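Local coordinates for 3'-5'-exonuclease (Saccharomyces cerevisiae, PDB 3E2V), which cuts double-stranded DNA as a nuclease of the TatD family, with both endonuclease and 3'-to-5' exonuclease activity and probably magnesium as cofactor, at residues Y30-K42 with K337-E349. Numbering follows the deposited sequence.
Sequences YNGKQYHPADYVK and KKNKLADKLNAEE
With CG between the backbone N and the carbonyl carbon (chi1 57°) and the chain extended as far as CE, K338 lies in the angle between the rings of Y30 and Y35. Its CB sits over the centre of the Y30 ring, 4.0 Å from the centroid, and its CD approaches Y30 CG at 3.6 Å. The CE methylene lies over a face of Y35, offset toward the rim, 3.5 Å from Y35 CZ; the ammonium is farther off, so the grip is mainly CH-pi. At Y35, truncation to alanine would probably open a gap beside the K338 methylenes and set the lysine's end free to turn.

H36 presents a ring face to L341, whose CD2 stands over its centre, 3.4 Å from H36 CE1. Both imidazole nitrogens are held at the ring edge: NE2 pairs with Y30 OH at 2.8 Å, and ND1 donates to P37 O, fixing the ring's rotation. Water 1 ties the backbones, donating to Y35 O and K338 O and accepting from A342 N. L345 CD1 packs on P37 CD at 3.8 Å, and K42 NZ makes a weak hydrogen bond to A347 O (3.3 Å). D39 OD2 touches L341 CD2 and is salt-bridged to R46 and R356.

The contact is peripheral loop packing on a TIM-barrel-type TatD hydrolase: the loop between strands 334-336 and 351-353 meets the 29-34 hairpin and the lead-in to helix 40-49, away from the metal site.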
loop_
_atom_site.group_PDB
_atom_site.type_symbol
_atom_site.label_atom_id
_atom_site.label_comp_id
_atom_site.label_asym_id
_atom_site.label_seq_id
_atom_site.Cartn_x
_atom_site.Cartn_y
_atom_site.Cartn_z
ATOM N N TYR A 30 15.954 2.958 -14.327
ATOM C CA TYR A 30 15.035 4.024 -14.732
ATOM C C TYR A 30 14.745 3.879 -16.228
ATOM O O TYR A 30 15.667 3.780 -17.029
ATOM C CB TYR A 30 15.652 5.400 -14.466
ATOM C CG TYR A 30 16.087 5.640 -13.040
ATOM C CD1 TYR A 30 15.298 6.391 -12.171
ATOM C CD2 TYR A 30 17.296 5.130 -12.558
ATOM C CE1 TYR A 30 15.700 6.617 -10.855
ATOM C CE2 TYR A 30 17.695 5.337 -11.230
ATOM C CZ TYR A 30 16.895 6.094 -10.389
ATOM O OH TYR A 30 17.318 6.306 -9.097
ATOM N N ASN A 31 13.468 3.845 -16.603
ATOM C CA ASN A 31 13.105 3.618 -18.012
ATOM C C ASN A 31 13.819 2.366 -18.581
ATOM O O ASN A 31 14.228 2.352 -19.740
ATOM C CB ASN A 31 13.456 4.842 -18.891
ATOM C CG ASN A 31 13.149 6.188 -18.223
ATOM O OD1 ASN A 31 14.014 7.066 -18.155
ATOM N ND2 ASN A 31 11.917 6.358 -17.744
ATOM N N GLY A 32 14.024 1.345 -17.751
ATOM C CA GLY A 32 14.586 0.068 -18.205
ATOM C C GLY A 32 16.098 0.019 -18.335
ATOM O O GLY A 32 16.648 -0.973 -18.817
ATOM N N LYS A 33 16.745 1.090 -17.884
ATOM C CA LYS A 33 18.175 1.287 -18.001
ATOM C C LYS A 33 18.780 1.452 -16.612
ATOM O O LYS A 33 18.257 2.208 -15.791
ATOM C CB LYS A 33 18.422 2.539 -18.852
ATOM C CG LYS A 33 19.817 3.106 -18.839
ATOM C CD LYS A 33 19.977 4.164 -19.936
ATOM C CE LYS A 33 21.347 4.814 -19.898
ATOM N NZ LYS A 33 21.353 6.074 -20.702
ATOM N N GLN A 34 19.871 0.742 -16.350
ATOM C CA GLN A 34 20.593 0.922 -15.092
ATOM C C GLN A 34 21.505 2.139 -15.146
ATOM O O GLN A 34 22.363 2.254 -16.018
ATOM C CB GLN A 34 21.417 -0.306 -14.687
ATOM C CG GLN A 34 22.145 -0.052 -13.360
ATOM C CD GLN A 34 23.012 -1.186 -12.895
ATOM O OE1 GLN A 34 23.335 -2.084 -13.661
ATOM N NE2 GLN A 34 23.421 -1.140 -11.628
ATOM N N TYR A 35 21.322 3.035 -14.180
ATOM C CA TYR A 35 22.143 4.235 -14.035
ATOM C C TYR A 35 23.119 4.213 -12.864
ATOM O O TYR A 35 24.138 4.897 -12.894
ATOM C CB TYR A 35 21.247 5.469 -13.881
ATOM C CG TYR A 35 20.655 5.969 -15.170
ATOM C CD1 TYR A 35 21.287 6.988 -15.886
ATOM C CD2 TYR A 35 19.477 5.425 -15.684
ATOM C CE1 TYR A 35 20.756 7.461 -17.075
ATOM C CE2 TYR A 35 18.933 5.887 -16.893
ATOM C CZ TYR A 35 19.586 6.911 -17.570
ATOM O OH TYR A 35 19.071 7.393 -18.754
ATOM N N HIS A 36 22.776 3.484 -11.804
ATOM C CA HIS A 36 23.606 3.437 -10.613
ATOM C C HIS A 36 23.380 2.117 -9.877
ATOM O O HIS A 36 22.371 1.442 -10.112
ATOM C CB HIS A 36 23.362 4.663 -9.695
ATOM C CG HIS A 36 21.959 4.796 -9.158
ATOM N ND1 HIS A 36 21.510 4.085 -8.067
ATOM C CD2 HIS A 36 20.925 5.579 -9.550
ATOM C CE1 HIS A 36 20.259 4.437 -7.798
ATOM N NE2 HIS A 36 19.877 5.336 -8.688
ATOM N N PRO A 37 24.339 1.701 -9.040
ATOM C CA PRO A 37 24.083 0.520 -8.220
ATOM C C PRO A 37 22.896 0.740 -7.294
ATOM O O PRO A 37 22.680 1.864 -6.836
ATOM C CB PRO A 37 25.375 0.366 -7.403
ATOM C CG PRO A 37 26.423 1.018 -8.288
ATOM C CD PRO A 37 25.707 2.213 -8.845
ATOM N N ALA A 38 22.137 -0.317 -7.032
ATOM C CA ALA A 38 21.011 -0.241 -6.106
ATOM C C ALA A 38 21.480 0.393 -4.794
ATOM O O ALA A 38 22.552 0.047 -4.279
ATOM C CB ALA A 38 20.477 -1.642 -5.846
ATOM N N ASP A 39 20.674 1.310 -4.245
ATOM C CA ASP A 39 21.089 2.068 -3.056
ATOM C C ASP A 39 20.036 1.983 -1.963
ATOM O O ASP A 39 19.914 2.911 -1.167
ATOM C CB ASP A 39 21.357 3.531 -3.433
ATOM C CG ASP A 39 20.098 4.269 -3.887
ATOM O OD1 ASP A 39 19.222 3.678 -4.570
ATOM O OD2 ASP A 39 19.982 5.480 -3.572
ATOM N N TYR A 40 19.281 0.888 -1.908
ATOM C CA TYR A 40 18.171 0.832 -0.950
ATOM C C TYR A 40 18.611 0.773 0.509
ATOM O O TYR A 40 17.884 1.217 1.382
ATOM C CB TYR A 40 17.141 -0.248 -1.309
ATOM C CG TYR A 40 17.726 -1.621 -1.549
ATOM C CD1 TYR A 40 18.042 -2.464 -0.481
ATOM C CD2 TYR A 40 17.951 -2.083 -2.837
ATOM C CE1 TYR A 40 18.578 -3.730 -0.697
ATOM C CE2 TYR A 40 18.473 -3.353 -3.064
ATOM C CZ TYR A 40 18.791 -4.164 -1.995
ATOM O OH TYR A 40 19.317 -5.416 -2.229
ATOM N N VAL A 41 19.807 0.272 0.794
ATOM C CA VAL A 41 20.280 0.306 2.181
ATOM C C VAL A 41 20.533 1.761 2.620
ATOM O O VAL A 41 20.060 2.174 3.681
ATOM C CB VAL A 41 21.468 -0.669 2.450
ATOM C CG1 VAL A 41 22.055 -0.432 3.825
ATOM C CG2 VAL A 41 20.990 -2.110 2.334
ATOM N N LYS A 42 21.198 2.558 1.783
ATOM C CA LYS A 42 21.367 3.996 2.076
ATOM C C LYS A 42 20.029 4.746 2.138
ATOM O O LYS A 42 19.844 5.656 2.963
ATOM C CB LYS A 42 22.313 4.672 1.073
ATOM C CG LYS A 42 23.769 4.362 1.371
ATOM C CD LYS A 42 24.661 4.865 0.258
ATOM C CE LYS A 42 26.085 4.349 0.410
ATOM N NZ LYS A 42 26.918 5.298 1.185
ATOM N N LYS A 337 20.751 14.323 -10.205
ATOM C CA LYS A 337 20.137 13.598 -11.319
ATOM C C LYS A 337 20.583 12.128 -11.271
ATOM O O LYS A 337 21.647 11.808 -10.730
ATOM C CB LYS A 337 20.509 14.227 -12.671
ATOM C CG LYS A 337 20.112 15.707 -12.821
ATOM C CD LYS A 337 20.697 16.346 -14.104
ATOM C CE LYS A 337 22.249 16.328 -14.135
ATOM N NZ LYS A 337 22.983 17.477 -13.468
ATOM N N LYS A 338 19.760 11.237 -11.818
ATOM C CA LYS A 338 20.047 9.794 -11.737
ATOM C C LYS A 338 21.431 9.396 -12.286
ATOM O O LYS A 338 22.041 8.456 -11.789
ATOM C CB LYS A 338 18.936 8.982 -12.415
ATOM C CG LYS A 338 18.709 9.369 -13.877
ATOM C CD LYS A 338 17.586 8.563 -14.496
ATOM C CE LYS A 338 17.333 8.982 -15.942
ATOM N NZ LYS A 338 16.690 10.308 -16.047
ATOM N N ASN A 339 21.927 10.123 -13.287
ATOM C CA ASN A 339 23.241 9.814 -13.862
ATOM C C ASN A 339 24.426 10.358 -13.054
ATOM O O ASN A 339 25.590 10.117 -13.401
ATOM C CB ASN A 339 23.331 10.298 -15.318
ATOM C CG ASN A 339 23.242 11.808 -15.441
ATOM O OD1 ASN A 339 22.494 12.460 -14.718
ATOM N ND2 ASN A 339 23.988 12.368 -16.384
ATOM N N LYS A 340 24.129 11.068 -11.966
ATOM C CA LYS A 340 25.147 11.655 -11.091
ATOM C C LYS A 340 25.253 10.966 -9.733
ATOM O O LYS A 340 26.142 11.286 -8.946
ATOM C CB LYS A 340 24.873 13.159 -10.888
ATOM C CG LYS A 340 24.854 13.980 -12.175
ATOM C CD LYS A 340 26.213 13.994 -12.847
ATOM C CE LYS A 340 26.188 14.879 -14.074
ATOM N NZ LYS A 340 27.559 15.007 -14.633
ATOM N N LEU A 341 24.361 10.010 -9.455
ATOM C CA LEU A 341 24.338 9.374 -8.142
ATOM C C LEU A 341 25.520 8.411 -7.922
ATOM O O LEU A 341 26.096 8.360 -6.840
ATOM C CB LEU A 341 23.015 8.644 -7.904
ATOM C CG LEU A 341 22.933 8.069 -6.494
ATOM C CD1 LEU A 341 22.811 9.198 -5.465
ATOM C CD2 LEU A 341 21.817 7.097 -6.330
ATOM N N ALA A 342 25.862 7.628 -8.946
ATOM C CA ALA A 342 26.797 6.530 -8.739
ATOM C C ALA A 342 28.136 6.982 -8.133
ATOM O O ALA A 342 28.643 6.348 -7.218
ATOM C CB ALA A 342 27.006 5.763 -10.021
ATOM N N ASP A 343 28.677 8.093 -8.628
ATOM C CA ASP A 343 29.952 8.609 -8.131
ATOM C C ASP A 343 29.876 9.030 -6.663
ATOM O O ASP A 343 30.904 9.108 -5.983
ATOM C CB ASP A 343 30.437 9.764 -9.021
ATOM C CG ASP A 343 31.870 10.196 -8.717
ATOM O OD1 ASP A 343 32.687 9.393 -8.206
ATOM O OD2 ASP A 343 32.182 11.369 -9.002
ATOM N N LYS A 344 28.663 9.274 -6.170
ATOM C CA LYS A 344 28.471 9.677 -4.777
ATOM C C LYS A 344 28.415 8.486 -3.806
ATOM O O LYS A 344 28.450 8.670 -2.589
ATOM C CB LYS A 344 27.189 10.520 -4.621
ATOM C CG LYS A 344 27.062 11.732 -5.546
ATOM C CD LYS A 344 28.095 12.786 -5.211
ATOM C CE LYS A 344 27.820 14.095 -5.927
ATOM N NZ LYS A 344 28.694 15.184 -5.397
ATOM N N LEU A 345 28.307 7.268 -4.331
ATOM C CA LEU A 345 27.999 6.104 -3.486
ATOM C C LEU A 345 29.116 5.506 -2.619
ATOM O O LEU A 345 28.847 4.669 -1.747
ATOM C CB LEU A 345 27.326 5.009 -4.309
ATOM C CG LEU A 345 25.917 5.323 -4.789
ATOM C CD1 LEU A 345 25.423 4.156 -5.621
ATOM C CD2 LEU A 345 24.948 5.614 -3.617
ATOM N N ASN A 346 30.352 5.917 -2.849
ATOM C CA ASN A 346 31.444 5.506 -1.973
ATOM C C ASN A 346 31.571 6.443 -0.763
ATOM O O ASN A 346 32.043 6.036 0.302
ATOM C CB ASN A 346 32.754 5.441 -2.759
ATOM C CG ASN A 346 32.920 6.618 -3.729
ATOM O OD1 ASN A 346 32.277 7.664 -3.582
ATOM N ND2 ASN A 346 33.775 6.436 -4.738
ATOM N N ALA A 347 31.124 7.687 -0.932
ATOM C CA ALA A 347 31.189 8.704 0.122
ATOM C C ALA A 347 30.237 8.389 1.260
ATOM O O ALA A 347 29.265 7.651 1.088
ATOM C CB ALA A 347 30.891 10.070 -0.446
ATOM N N GLU A 348 30.523 8.950 2.431
ATOM C CA GLU A 348 29.694 8.692 3.598
ATOM C C GLU A 348 28.406 9.519 3.593
ATOM O O GLU A 348 27.391 9.062 4.120
ATOM C CB GLU A 348 30.481 8.915 4.889
ATOM C CG GLU A 348 31.513 7.829 5.180
ATOM C CD GLU A 348 30.887 6.444 5.310
ATOM O OE1 GLU A 348 29.954 6.275 6.130
ATOM O OE2 GLU A 348 31.328 5.520 4.591
ATOM N N GLU A 349 28.446 10.704 2.982
ATOM C CA GLU A 349 27.259 11.565 2.864
ATOM C C GLU A 349 26.191 10.900 1.990
ATOM O O GLU A 349 26.516 10.193 1.039
ATOM C CB GLU A 349 27.614 12.937 2.298
ATOM C CG GLU A 349 26.413 13.867 2.186
ATOM C CD GLU A 349 26.777 15.297 1.849
ATOM O OE1 GLU A 349 27.983 15.601 1.708
ATOM O OE2 GLU A 349 25.840 16.117 1.719
HETATM O O HOH W 1 24.579 7.553 -11.524
#